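Local coordinates for acyl-CoA synthetase (AMP-forming)/AMP-acid ligase II-like protein (Dyadobacter fermentans, PDB 4GS5) that resembles AMP-forming acyl-CoA synthetases and may activate a carboxylic acid, perhaps a medium-chain fatty acid, with ATP for transfer to coenzyme A, at residues Y179-L190 with L201-Q209; I253-L262 with W285-L296. All blocks are in the same frame, centred on the assembly; numbering follows the deposited sequence.

Contact 1 (Y179-L190 with L201-Q209). With EDO (1,2-ethanediol), chain X.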
# COMPACT_ATOMS: atom_id res chain seq x y z
N TYR A 179 -1.19 5.85 1.52
CA TYR A 179 0.06 5.20 1.13
C TYR A 179 1.08 5.57 2.18
O TYR A 179 1.26 6.75 2.48
CB TYR A 179 0.53 5.68 -0.25
CG TYR A 179 1.92 5.19 -0.63
CD1 TYR A 179 2.08 3.98 -1.30
CD2 TYR A 179 3.06 5.95 -0.35
CE1 TYR A 179 3.36 3.53 -1.68
CE2 TYR A 179 4.32 5.51 -0.72
CZ TYR A 179 4.47 4.31 -1.38
OH TYR A 179 5.73 3.88 -1.75
N GLY A 180 1.74 4.58 2.77
CA GLY A 180 2.73 4.85 3.80
C GLY A 180 3.47 3.59 4.18
O GLY A 180 3.30 2.54 3.55
N MSE A 181 4.31 3.70 5.21
CA MSE A 181 5.06 2.56 5.71
C MSE A 181 5.50 2.90 7.14
O MSE A 181 5.42 4.06 7.55
CB MSE A 181 6.27 2.34 4.82
CG MSE A 181 7.24 3.52 4.84
SE MSE A 181 7.96 4.00 3.08
CE MSE A 181 6.29 4.38 2.14
N THR A 182 5.96 1.91 7.90
CA THR A 182 6.38 2.18 9.27
C THR A 182 7.50 3.21 9.31
O THR A 182 7.54 4.06 10.20
CB THR A 182 6.79 0.89 10.03
OG1 THR A 182 8.15 0.56 9.72
CG2 THR A 182 5.91 -0.28 9.66
N GLU A 183 8.43 3.15 8.34
CA GLU A 183 9.53 4.12 8.27
C GLU A 183 9.08 5.57 8.09
O GLU A 183 9.85 6.51 8.27
CB GLU A 183 10.54 3.74 7.17
CG GLU A 183 11.65 2.80 7.61
CD GLU A 183 12.88 2.90 6.73
OE1 GLU A 183 13.90 3.47 7.17
OE2 GLU A 183 12.84 2.39 5.58
N THR A 184 7.82 5.77 7.71
CA THR A 184 7.29 7.12 7.60
C THR A 184 6.27 7.38 8.70
O THR A 184 5.49 8.34 8.64
CB THR A 184 6.70 7.42 6.17
OG1 THR A 184 5.63 6.52 5.87
CG2 THR A 184 7.79 7.31 5.09
N VAL A 185 6.33 6.52 9.72
CA VAL A 185 5.38 6.47 10.83
C VAL A 185 4.01 6.01 10.35
O VAL A 185 3.54 4.92 10.71
CB VAL A 185 5.25 7.81 11.57
CG1 VAL A 185 4.42 7.63 12.83
CG2 VAL A 185 6.62 8.35 11.91
N SER A 186 3.38 6.85 9.54
CA SER A 186 2.07 6.57 8.96
C SER A 186 2.08 6.98 7.47
O SER A 186 3.06 6.77 6.75
CB SER A 186 0.99 7.36 9.72
OG SER A 186 -0.29 6.77 9.59
N HIS A 187 1.00 7.60 7.02
CA HIS A 187 0.86 7.91 5.60
C HIS A 187 1.75 9.08 5.15
O HIS A 187 2.08 9.97 5.94
CB HIS A 187 -0.62 8.12 5.26
CG HIS A 187 -1.30 9.19 6.07
ND1 HIS A 187 -2.67 9.38 6.06
CD2 HIS A 187 -0.80 10.13 6.91
CE1 HIS A 187 -2.98 10.40 6.84
NE2 HIS A 187 -1.86 10.87 7.37
N VAL A 188 2.15 9.07 3.87
CA VAL A 188 2.82 10.22 3.25
C VAL A 188 2.03 10.71 2.04
O VAL A 188 2.37 11.73 1.43
CB VAL A 188 4.26 9.89 2.80
CG1 VAL A 188 5.09 9.45 4.00
CG2 VAL A 188 4.26 8.81 1.70
N ALA A 189 0.97 9.97 1.69
CA ALA A 189 0.13 10.34 0.55
C ALA A 189 -1.26 9.73 0.66
O ALA A 189 -1.44 8.75 1.38
CB ALA A 189 0.80 9.93 -0.77
N LEU A 190 -2.24 10.31 -0.05
CA LEU A 190 -3.63 9.85 0.04
C LEU A 190 -4.29 9.73 -1.34
O LEU A 190 -4.17 10.63 -2.17
CB LEU A 190 -4.47 10.82 0.88
CG LEU A 190 -4.15 11.06 2.35
CD1 LEU A 190 -5.01 12.21 2.88
CD2 LEU A 190 -4.40 9.78 3.15
N LEU A 201 -4.28 8.20 -8.46
CA LEU A 201 -3.16 8.98 -7.94
C LEU A 201 -3.16 9.03 -6.42
O LEU A 201 -4.20 9.20 -5.79
CB LEU A 201 -3.15 10.42 -8.48
CG LEU A 201 -2.84 10.69 -9.96
CD1 LEU A 201 -2.91 12.20 -10.19
CD2 LEU A 201 -1.48 10.16 -10.42
N TYR A 202 -1.98 8.86 -5.84
CA TYR A 202 -1.79 9.19 -4.43
C TYR A 202 -1.25 10.61 -4.39
O TYR A 202 -0.20 10.89 -4.96
CB TYR A 202 -0.79 8.23 -3.79
CG TYR A 202 -1.27 6.79 -3.64
CD1 TYR A 202 -2.03 6.40 -2.54
CD2 TYR A 202 -0.94 5.83 -4.58
CE1 TYR A 202 -2.45 5.07 -2.38
CE2 TYR A 202 -1.35 4.51 -4.44
CZ TYR A 202 -2.10 4.13 -3.35
OH TYR A 202 -2.50 2.83 -3.23
N VAL A 203 -1.94 11.51 -3.69
CA VAL A 203 -1.50 12.89 -3.58
C VAL A 203 -0.66 13.08 -2.31
O VAL A 203 -1.12 12.80 -1.21
CB VAL A 203 -2.69 13.86 -3.58
CG1 VAL A 203 -2.24 15.31 -3.47
CG2 VAL A 203 -3.54 13.65 -4.86
N PHE A 204 0.57 13.55 -2.48
CA PHE A 204 1.49 13.74 -1.36
C PHE A 204 0.95 14.69 -0.29
O PHE A 204 0.48 15.78 -0.59
CB PHE A 204 2.85 14.27 -1.87
CG PHE A 204 3.66 13.23 -2.62
CD1 PHE A 204 4.20 12.13 -1.94
CD2 PHE A 204 3.85 13.35 -3.99
CE1 PHE A 204 4.93 11.17 -2.63
CE2 PHE A 204 4.58 12.39 -4.70
CZ PHE A 204 5.13 11.30 -4.02
N LEU A 205 1.04 14.26 0.97
CA LEU A 205 0.69 15.11 2.10
C LEU A 205 1.66 16.29 2.19
O LEU A 205 2.80 16.20 1.76
CB LEU A 205 0.74 14.29 3.39
CG LEU A 205 -0.36 13.24 3.54
CD1 LEU A 205 -0.03 12.28 4.69
CD2 LEU A 205 -1.70 13.90 3.76
N PRO A 206 1.20 17.41 2.77
CA PRO A 206 2.08 18.59 2.85
C PRO A 206 3.28 18.30 3.76
O PRO A 206 3.13 17.61 4.76
CB PRO A 206 1.17 19.65 3.48
CG PRO A 206 0.20 18.85 4.33
CD PRO A 206 -0.02 17.56 3.59
N GLY A 207 4.44 18.82 3.40
CA GLY A 207 5.63 18.64 4.22
C GLY A 207 6.46 17.45 3.79
O GLY A 207 7.57 17.26 4.29
N ILE A 208 5.93 16.66 2.88
CA ILE A 208 6.67 15.54 2.31
C ILE A 208 7.48 16.01 1.10
O ILE A 208 6.94 16.62 0.19
CB ILE A 208 5.72 14.41 1.86
CG1 ILE A 208 4.91 13.88 3.04
CG2 ILE A 208 6.50 13.28 1.22
CD1 ILE A 208 5.77 13.30 4.19
N GLN A 209 8.78 15.73 1.10
CA GLN A 209 9.61 15.95 -0.09
C GLN A 209 9.71 14.60 -0.80
O GLN A 209 9.81 13.56 -0.14
CB GLN A 209 11.00 16.48 0.29
CG GLN A 209 10.99 17.84 0.97
CD GLN A 209 11.42 17.77 2.43
OE1 GLN A 209 10.67 18.16 3.34
NE2 GLN A 209 12.63 17.26 2.67
C1 EDO X . 1.30 20.57 7.64
O1 EDO X . 0.15 20.68 8.48
C2 EDO X . 1.96 19.23 7.94
O2 EDO X . 3.14 19.07 7.12
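Tyr179 lays its CB over the face of the Tyr202 ring, 3.9 Å from the centroid and 29° off the ring normal. With CG anti to the backbone N (chi1 172°), its own ring leads away from 201-209, yet turns an edge to the Tyr202 face: an edge-to-face pair, centroids 5.5 Å apart. Tyrosine suits this place because the ring can be packed while its hydroxyl reaches Asp234. Phe243 meets both tyrosines and Phe204, extending the aromatic layer. Ala189, whose short side chain fits between Tyr202 and Phe204, touches Tyr202 CB with its own CB at 3.8 Å.

The backbones pair antiparallel. Leu190 N gives to Val203 O, and Val203 N returns a bond to Leu190 O at 2.8 Å; further on, Leu205 N reaches Val188 O at 2.9 Å. Leu205 is the wedge on the side of Leu190: its two methyls diverge, CD2 meeting Leu190 CD1 at 3.8 Å, while CD1 lies over one face of the His187 imidazole, modelled so close that the exact fit is doubtful. His187 NE2 is hydrogen-bonded to Thr69 OG1. The side chains of Val188 and Ile208 cross at about a right angle, with Val188 CG1 3.9 Å from Ile208 CD1.

The packing gives way to solvent at Val203 and at Pro206 and Gly207, the two middle residues of the type II turn from Leu205 to Ile208. There glycine tolerates the positive phi of 93°, and an ethanediol, probably from the crystallisation liquor, gives a hydrogen bond from its O2 to Pro206 O at 2.8 Å.

Val188 and Ala189 both face Tyr179, a classic beta bulge in the first strand of the hairpin 187-192/202-204, just after a Tyr-Gly-Met-Thr-Glu sequence that matches the YGxTE adenylate-binding motif of AMP-forming ligases.

Contact 2 (I253-L262 with W285-L296)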
# COMPACT_ATOMS: atom_id res chain seq x y z
N ILE A 253 9.47 -3.09 -18.06
CA ILE A 253 10.42 -2.51 -19.01
C ILE A 253 9.71 -1.45 -19.83
O ILE A 253 8.48 -1.39 -19.87
CB ILE A 253 11.03 -3.56 -19.95
CG1 ILE A 253 9.94 -4.16 -20.85
CG2 ILE A 253 11.75 -4.66 -19.16
CD1 ILE A 253 10.50 -5.04 -21.94
N ASN A 254 10.50 -0.61 -20.50
CA ASN A 254 9.94 0.41 -21.37
C ASN A 254 10.48 0.21 -22.77
O ASN A 254 11.65 0.47 -23.04
CB ASN A 254 10.27 1.81 -20.86
CG ASN A 254 9.58 2.90 -21.68
OD1 ASN A 254 9.00 2.61 -22.71
ND2 ASN A 254 9.67 4.14 -21.22
N SER A 255 9.62 -0.28 -23.65
CA SER A 255 9.98 -0.58 -25.04
C SER A 255 9.23 0.39 -25.95
O SER A 255 8.00 0.32 -26.05
CB SER A 255 9.58 -2.02 -25.39
OG SER A 255 9.83 -2.32 -26.76
N GLY A 256 9.97 1.29 -26.59
CA GLY A 256 9.36 2.30 -27.45
C GLY A 256 8.27 3.11 -26.76
O GLY A 256 7.25 3.43 -27.39
N GLY A 257 8.47 3.46 -25.49
CA GLY A 257 7.48 4.18 -24.71
C GLY A 257 6.29 3.35 -24.24
O GLY A 257 5.38 3.86 -23.58
N VAL A 258 6.26 2.07 -24.58
CA VAL A 258 5.20 1.19 -24.08
C VAL A 258 5.71 0.38 -22.86
O VAL A 258 6.69 -0.37 -22.95
CB VAL A 258 4.69 0.23 -25.16
CG1 VAL A 258 3.72 -0.79 -24.54
CG2 VAL A 258 3.98 1.01 -26.28
N LYS A 259 5.06 0.54 -21.72
CA LYS A 259 5.47 -0.18 -20.52
C LYS A 259 4.92 -1.61 -20.55
O LYS A 259 3.73 -1.82 -20.78
CB LYS A 259 4.99 0.55 -19.26
CG LYS A 259 6.03 1.47 -18.63
CD LYS A 259 6.18 2.78 -19.35
CE LYS A 259 7.25 3.66 -18.67
NZ LYS A 259 6.76 4.34 -17.42
N ILE A 260 5.80 -2.57 -20.32
CA ILE A 260 5.44 -3.99 -20.35
C ILE A 260 5.86 -4.68 -19.05
O ILE A 260 7.03 -4.60 -18.64
CB ILE A 260 6.15 -4.70 -21.53
CG1 ILE A 260 5.61 -4.17 -22.86
CG2 ILE A 260 5.95 -6.22 -21.46
CD1 ILE A 260 6.52 -4.58 -24.06
N VAL A 261 4.92 -5.36 -18.42
CA VAL A 261 5.18 -6.07 -17.16
C VAL A 261 5.63 -7.49 -17.51
O VAL A 261 4.90 -8.24 -18.16
CB VAL A 261 3.93 -6.10 -16.26
CG1 VAL A 261 4.25 -6.75 -14.90
CG2 VAL A 261 3.36 -4.68 -16.05
N LEU A 262 6.85 -7.86 -17.09
CA LEU A 262 7.41 -9.13 -17.56
C LEU A 262 6.58 -10.36 -17.19
O LEU A 262 6.34 -11.22 -18.03
CB LEU A 262 8.86 -9.30 -17.10
CG LEU A 262 9.82 -8.30 -17.75
CD1 LEU A 262 11.18 -8.34 -17.03
CD2 LEU A 262 9.98 -8.56 -19.26
N TRP A 285 12.46 -11.76 -21.06
CA TRP A 285 13.49 -10.90 -20.51
C TRP A 285 13.66 -9.71 -21.45
O TRP A 285 12.76 -9.43 -22.25
CB TRP A 285 14.80 -11.68 -20.38
CG TRP A 285 15.77 -11.12 -19.39
CD1 TRP A 285 17.05 -10.68 -19.63
CD2 TRP A 285 15.54 -10.93 -17.98
NE1 TRP A 285 17.62 -10.24 -18.47
CE2 TRP A 285 16.72 -10.38 -17.44
CE3 TRP A 285 14.47 -11.19 -17.13
CZ2 TRP A 285 16.85 -10.08 -16.08
CZ3 TRP A 285 14.60 -10.89 -15.78
CH2 TRP A 285 15.78 -10.34 -15.27
N TRP A 286 14.77 -9.00 -21.34
CA TRP A 286 14.95 -7.81 -22.17
C TRP A 286 16.41 -7.54 -22.40
O TRP A 286 17.29 -8.08 -21.71
CB TRP A 286 14.31 -6.59 -21.51
CG TRP A 286 14.96 -6.27 -20.22
CD1 TRP A 286 14.66 -6.80 -18.98
CD2 TRP A 286 16.04 -5.35 -20.00
NE1 TRP A 286 15.48 -6.27 -18.03
CE2 TRP A 286 16.34 -5.38 -18.62
CE3 TRP A 286 16.79 -4.52 -20.84
CZ2 TRP A 286 17.36 -4.60 -18.06
CZ3 TRP A 286 17.80 -3.74 -20.28
CH2 TRP A 286 18.08 -3.79 -18.90
N GLU A 287 16.69 -6.71 -23.39
CA GLU A 287 18.07 -6.27 -23.58
C GLU A 287 18.08 -4.82 -24.05
O GLU A 287 17.07 -4.32 -24.55
CB GLU A 287 18.82 -7.18 -24.55
CG GLU A 287 18.27 -7.19 -25.96
CD GLU A 287 19.09 -8.09 -26.87
OE1 GLU A 287 18.64 -9.21 -27.17
OE2 GLU A 287 20.19 -7.67 -27.28
N PRO A 288 19.20 -4.14 -23.82
CA PRO A 288 19.28 -2.75 -24.26
C PRO A 288 19.09 -2.69 -25.77
O PRO A 288 19.55 -3.59 -26.48
CB PRO A 288 20.72 -2.35 -23.89
CG PRO A 288 21.10 -3.29 -22.78
CD PRO A 288 20.40 -4.58 -23.08
N ASP A 289 18.40 -1.67 -26.24
CA ASP A 289 18.20 -1.47 -27.67
C ASP A 289 18.20 0.03 -27.96
O ASP A 289 17.42 0.76 -27.35
CB ASP A 289 16.87 -2.09 -28.13
CG ASP A 289 16.67 -1.98 -29.65
OD1 ASP A 289 15.75 -1.27 -30.11
OD2 ASP A 289 17.48 -2.60 -30.37
N ALA A 290 19.02 0.47 -28.91
CA ALA A 290 19.13 1.89 -29.22
C ALA A 290 17.79 2.48 -29.60
O ALA A 290 17.46 3.60 -29.20
CB ALA A 290 20.18 2.14 -30.32
N LYS A 291 17.01 1.74 -30.37
CA LYS A 291 15.75 2.26 -30.89
C LYS A 291 14.63 2.25 -29.85
O LYS A 291 13.92 3.25 -29.67
CB LYS A 291 15.29 1.46 -32.11
CG LYS A 291 13.93 1.88 -32.65
CD LYS A 291 13.69 1.35 -34.06
CE LYS A 291 12.25 1.57 -34.49
NZ LYS A 291 11.88 3.02 -34.50
N LEU A 292 14.48 1.12 -29.17
CA LEU A 292 13.35 0.91 -28.27
C LEU A 292 13.65 1.24 -26.80
O LEU A 292 12.73 1.39 -26.00
CB LEU A 292 12.90 -0.54 -28.37
CG LEU A 292 12.30 -0.89 -29.74
CD1 LEU A 292 12.13 -2.40 -29.86
CD2 LEU A 292 10.98 -0.15 -29.94
N GLY A 293 14.93 1.36 -26.47
CA GLY A 293 15.35 1.53 -25.08
C GLY A 293 15.61 0.16 -24.49
O GLY A 293 16.76 -0.26 -24.31
N GLN A 294 14.52 -0.56 -24.23
CA GLN A 294 14.58 -1.95 -23.79
C GLN A 294 13.78 -2.81 -24.77
O GLN A 294 12.64 -2.49 -25.11
CB GLN A 294 14.05 -2.06 -22.36
CG GLN A 294 14.84 -1.19 -21.38
CD GLN A 294 14.27 -1.26 -19.97
OE1 GLN A 294 13.22 -0.69 -19.69
NE2 GLN A 294 14.96 -1.98 -19.08
N LYS A 295 14.39 -3.89 -25.23
CA LYS A 295 13.78 -4.77 -26.21
C LYS A 295 13.38 -6.08 -25.53
O LYS A 295 14.23 -6.79 -24.99
CB LYS A 295 14.77 -5.08 -27.34
CG LYS A 295 14.17 -5.91 -28.48
CD LYS A 295 15.23 -6.70 -29.27
CE LYS A 295 16.37 -5.83 -29.76
NZ LYS A 295 17.34 -6.61 -30.59
N LEU A 296 12.09 -6.40 -25.59
CA LEU A 296 11.58 -7.62 -24.98
C LEU A 296 12.13 -8.79 -25.77
O LEU A 296 12.12 -8.77 -27.01
CB LEU A 296 10.04 -7.62 -25.05
CG LEU A 296 9.35 -8.85 -24.45
CD1 LEU A 296 9.44 -8.83 -22.93
CD2 LEU A 296 7.88 -8.87 -24.87
O HOH W 1 10.41 -4.97 -27.40
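The Trp286 indole receives Ile253 CG2 over one face, 4.0 Å from the centroid of its five-membered ring, and on that same face Gln294 NE2 lies 3.3 Å above the plane, offset toward the rim. From the other side of this indole comes Trp285, whose face takes Trp286 CD1 over its centre. Ile253 suits the place because its branches diverge: CG2 meets the indole, while CG1, set between the backbone N and the carbonyl carbon (chi1 65°), carries CD1 to Leu296. The side chains of Leu262 and Leu296 run past each other in opposite directions, Leu262 CD2 lying 3.7 Å from Leu296 CD1.

Gln294 offers its side-chain amide where a regular sheet would use a backbone carbonyl: OE1 takes the N-H of Asn254 at 2.8 Å, the donor 33° from the plane of that amide carbonyl, while its backbone N donates to Asn254 O. Two hairpins, 252-261 and that of strands 282-289 and 295-301, are thereby joined. The first, with its Gly256-Gly257 type I' turn, matches the A8 motif at the start of the small C-terminal domain in AMP-forming ligases; both glycines have the positive phi it needs.

Toward the hairpin ends, Gly256 N meets a lone pair of Leu292 O in the carbonyl plane at 2.8 Å. Ser255 suits its place because its short hydroxyl reaches a water that accepts from Leu296 N.

How the contacts relate
Contact 1 lies deep in the large N-terminal part of the chain, about 11 Å from the chain centre, whereas contact 2 sits about 27 Å from it, in what is probably the small mobile domain. Their centres are 31 Å apart and they do not touch; the chain completes 179-209 before it reaches 253-296. Neither contact holds a substrate or nucleotide; only ethanediol lies at contact 1. In relatives the YGxTE segment borders the adenylate and the A8 hairpin swings toward it when the small domain rotates for the second half-reaction. With about 12 Å between their nearest atoms, the two motifs would have to approach through such a movement, if this protein behaves as its relatives do.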